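Local coordinates for protein glycoside transferase (Listeria monocytogenes, PDB 6R2M) that is an extracellular glycoside hydrolase that probably acts on exopolysaccharide, at residues Gly242-Ala246 / Asn259-Tyr265. Residues are numbered along the deposited sequence; the frame is centred on the assembly and turned at random.
Sequences GKVYA and NESTAVY
Val-244 N donates to the phenol oxygen of Tyr-265 (N to OH 3.1 Å, N-H...O angle 154°), and that hydroxyl in turn donates a hydrogen bond to Glu-260 OE2. The second bond is short, 2.5 Å from OH to OE2, and uses the anti lone pair of the carboxylate, with Glu-260 CD lying in plane at the edge of the tyrosine ring. Lys-290, on helix 278-290, adds a salt bridge to the same OE2. The other oxygen, OE1, faces Lys-243, whose extended chain crosses the glutamate at about a right angle; its NZ forms a long salt bridge to OE1 at 3.5 Å, and water 1 joins the two groups by accepting from NZ and donating to OE1. Both carboxylate oxygens are therefore engaged.

The backbones are tied further along. Ala-246 N donates to Asn-259 O over 2.9 Å in a nearly straight bond (166°), while that oxygen also sits at the edge of the Tyr-245 ring. Water 2 bridges the two backbones a second time, donating to Val-244 O (2.6 Å) and accepting from Ser-261 N, and it rests over one face of the Tyr-265 ring. Ser-261 is the N-cap of helix 262-274 and its OG accepts from Val-264 N at 3.0 Å; its CB meets the Ala-246 methyl.

Polar bonds, the water bridges and the packing of Val-244 on Val-264 and Tyr-265 thus join the loop after helix 228-241 to the start of helix 262-274, with the Glu-260 carboxylate linking Tyr-265 OH, Lys-243 and Lys-290 through one charged group.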
ATOM      1  N   GLY A 242      17.362 -17.372   6.847  1.00 11.26           N
ATOM      2  CA  GLY A 242      17.368 -16.155   7.630  1.00 15.83           C
ATOM      3  C   GLY A 242      16.986 -14.924   6.845  1.00 13.12           C
ATOM      4  O   GLY A 242      17.286 -13.806   7.270  1.00 13.40           O
ATOM      5  N   LYS A 243      16.334 -15.103   5.700  1.00 12.05           N
ATOM      6  CA  LYS A 243      15.945 -14.014   4.815  1.00  7.88           C
ATOM      7  C   LYS A 243      14.697 -14.440   4.061  1.00 10.63           C
ATOM      8  O   LYS A 243      14.382 -15.629   3.963  1.00 11.75           O
ATOM      9  CB  LYS A 243      17.026 -13.663   3.787  1.00 13.28           C
ATOM     10  CG  LYS A 243      18.370 -13.236   4.343  1.00 11.41           C
ATOM     11  CD  LYS A 243      19.340 -13.007   3.186  1.00 14.45           C
ATOM     12  CE  LYS A 243      20.684 -12.518   3.676  1.00 18.92           C
ATOM     13  NZ  LYS A 243      21.572 -12.211   2.523  1.00 21.75           N
ATOM     14  N   VAL A 244      14.014 -13.454   3.486  1.00  9.50           N
ATOM     15  CA  VAL A 244      13.037 -13.685   2.431  1.00  6.95           C
ATOM     16  C   VAL A 244      13.424 -12.779   1.272  1.00  9.42           C
ATOM     17  O   VAL A 244      13.647 -11.580   1.464  1.00  9.33           O
ATOM     18  CB  VAL A 244      11.594 -13.417   2.900  1.00  7.72           C
ATOM     19  CG1 VAL A 244      10.610 -13.568   1.731  1.00  8.89           C
ATOM     20  CG2 VAL A 244      11.198 -14.364   4.046  1.00  8.42           C
ATOM     21  N   TYR A 245      13.566 -13.351   0.088  1.00  7.91           N
ATOM     22  CA  TYR A 245      14.108 -12.584  -1.019  1.00  8.73           C
ATOM     23  C   TYR A 245      13.018 -11.791  -1.732  1.00  7.11           C
ATOM     24  O   TYR A 245      11.821 -12.046  -1.571  1.00  8.43           O
ATOM     25  CB  TYR A 245      14.838 -13.520  -1.978  1.00  8.72           C
ATOM     26  CG  TYR A 245      16.080 -14.083  -1.327  1.00  9.33           C
ATOM     27  CD1 TYR A 245      17.206 -13.298  -1.174  1.00 10.80           C
ATOM     28  CD2 TYR A 245      16.104 -15.379  -0.831  1.00 12.87           C
ATOM     29  CE1 TYR A 245      18.352 -13.804  -0.565  1.00 13.74           C
ATOM     30  CE2 TYR A 245      17.245 -15.893  -0.228  1.00 11.86           C
ATOM     31  CZ  TYR A 245      18.356 -15.099  -0.098  1.00 13.13           C
ATOM     32  OH  TYR A 245      19.487 -15.606   0.509  1.00 16.89           O
ATOM     33  N   ALA A 246      13.458 -10.802  -2.523  1.00  6.84           N
ATOM     34  CA  ALA A 246      12.530  -9.878  -3.164  1.00  9.35           C
ATOM     35  C   ALA A 246      11.712 -10.530  -4.268  1.00  8.26           C
ATOM     36  O   ALA A 246      10.556 -10.142  -4.483  1.00  6.96           O
ATOM     37  CB  ALA A 246      13.291  -8.683  -3.728  1.00  7.21           C
ATOM     38  N   ASN A 259      18.818 -10.448  -4.066  1.00  8.67           N
ATOM     39  CA  ASN A 259      18.347  -9.137  -3.635  1.00  8.84           C
ATOM     40  C   ASN A 259      17.217  -9.260  -2.617  1.00  7.26           C
ATOM     41  O   ASN A 259      16.303 -10.081  -2.761  1.00  7.63           O
ATOM     42  CB  ASN A 259      17.867  -8.319  -4.840  1.00  9.80           C
ATOM     43  CG  ASN A 259      19.010  -7.827  -5.699  1.00 14.17           C
ATOM     44  OD1 ASN A 259      20.167  -8.195  -5.483  1.00 18.35           O
ATOM     45  ND2 ASN A 259      18.688  -7.010  -6.698  1.00 23.50           N
ATOM     46  N   GLU A 260      17.288  -8.447  -1.579  1.00  8.13           N
ATOM     47  CA  GLU A 260      16.210  -8.332  -0.607  1.00 11.29           C
ATOM     48  C   GLU A 260      15.438  -7.042  -0.858  1.00  8.42           C
ATOM     49  O   GLU A 260      15.908  -6.141  -1.556  1.00 12.43           O
ATOM     50  CB  GLU A 260      16.765  -8.364   0.816  1.00 10.59           C
ATOM     51  CG  GLU A 260      17.267  -9.742   1.245  1.00 12.41           C
ATOM     52  CD  GLU A 260      18.195  -9.677   2.461  1.00 10.24           C
ATOM     53  OE1 GLU A 260      19.400  -9.417   2.264  1.00 12.27           O
ATOM     54  OE2 GLU A 260      17.718  -9.855   3.610  1.00  8.60           O
ATOM     55  N   SER A 261      14.232  -6.966  -0.293  1.00  9.70           N
ATOM     56  CA  SER A 261      13.348  -5.822  -0.484  1.00  7.35           C
ATOM     57  C   SER A 261      12.965  -5.234   0.862  1.00  7.07           C
ATOM     58  O   SER A 261      12.484  -5.954   1.741  1.00  7.37           O
ATOM     59  CB  SER A 261      12.082  -6.213  -1.238  1.00 10.03           C
ATOM     60  OG  SER A 261      11.032  -5.272  -0.980  1.00  7.50           O
ATOM     61  N   THR A 262      13.184  -3.925   1.018  1.00  6.36           N
ATOM     62  CA  THR A 262      12.749  -3.246   2.235  1.00  6.84           C
ATOM     63  C   THR A 262      11.245  -3.394   2.440  1.00  9.29           C
ATOM     64  O   THR A 262      10.788  -3.737   3.538  1.00  7.51           O
ATOM     65  CB  THR A 262      13.154  -1.779   2.169  1.00  8.01           C
ATOM     66  OG1 THR A 262      14.580  -1.692   2.140  1.00  9.48           O
ATOM     67  CG2 THR A 262      12.643  -1.032   3.386  1.00  7.27           C
ATOM     68  N   ALA A 263      10.456  -3.145   1.387  1.00  6.96           N
ATOM     69  CA  ALA A 263       9.006  -3.239   1.530  1.00  7.83           C
ATOM     70  C   ALA A 263       8.568  -4.648   1.918  1.00  7.61           C
ATOM     71  O   ALA A 263       7.647  -4.811   2.727  1.00  7.53           O
ATOM     72  CB  ALA A 263       8.312  -2.786   0.246  1.00  7.41           C
ATOM     73  N   VAL A 264       9.233  -5.674   1.378  1.00  6.72           N
ATOM     74  CA  VAL A 264       8.903  -7.053   1.733  1.00  5.59           C
ATOM     75  C   VAL A 264       9.093  -7.287   3.222  1.00  6.35           C
ATOM     76  O   VAL A 264       8.251  -7.906   3.877  1.00  7.88           O
ATOM     77  CB  VAL A 264       9.732  -8.037   0.896  1.00  6.34           C
ATOM     78  CG1 VAL A 264       9.635  -9.437   1.510  1.00  9.05           C
ATOM     79  CG2 VAL A 264       9.194  -8.051  -0.519  1.00 10.67           C
ATOM     80  N   TYR A 265      10.186  -6.778   3.793  1.00  4.76           N
ATOM     81  CA  TYR A 265      10.355  -6.972   5.233  1.00  5.59           C
ATOM     82  C   TYR A 265       9.374  -6.134   6.044  1.00  6.85           C
ATOM     83  O   TYR A 265       8.934  -6.575   7.117  1.00  7.40           O
ATOM     84  CB  TYR A 265      11.790  -6.660   5.643  1.00  5.17           C
ATOM     85  CG  TYR A 265      12.756  -7.749   5.221  1.00  6.14           C
ATOM     86  CD1 TYR A 265      12.440  -9.089   5.425  1.00  6.93           C
ATOM     87  CD2 TYR A 265      13.980  -7.438   4.640  1.00  6.31           C
ATOM     88  CE1 TYR A 265      13.314 -10.103   5.037  1.00  9.67           C
ATOM     89  CE2 TYR A 265      14.877  -8.449   4.259  1.00  9.40           C
ATOM     90  CZ  TYR A 265      14.527  -9.779   4.466  1.00  9.53           C
ATOM     91  OH  TYR A 265      15.405 -10.776   4.096  1.00  9.42           O
TER
HETATM   92  O   HOH W   1      20.880 -10.751   0.264  1.00 12.43           O
HETATM   93  O   HOH W   2      13.075  -9.032   1.304  1.00  9.52           O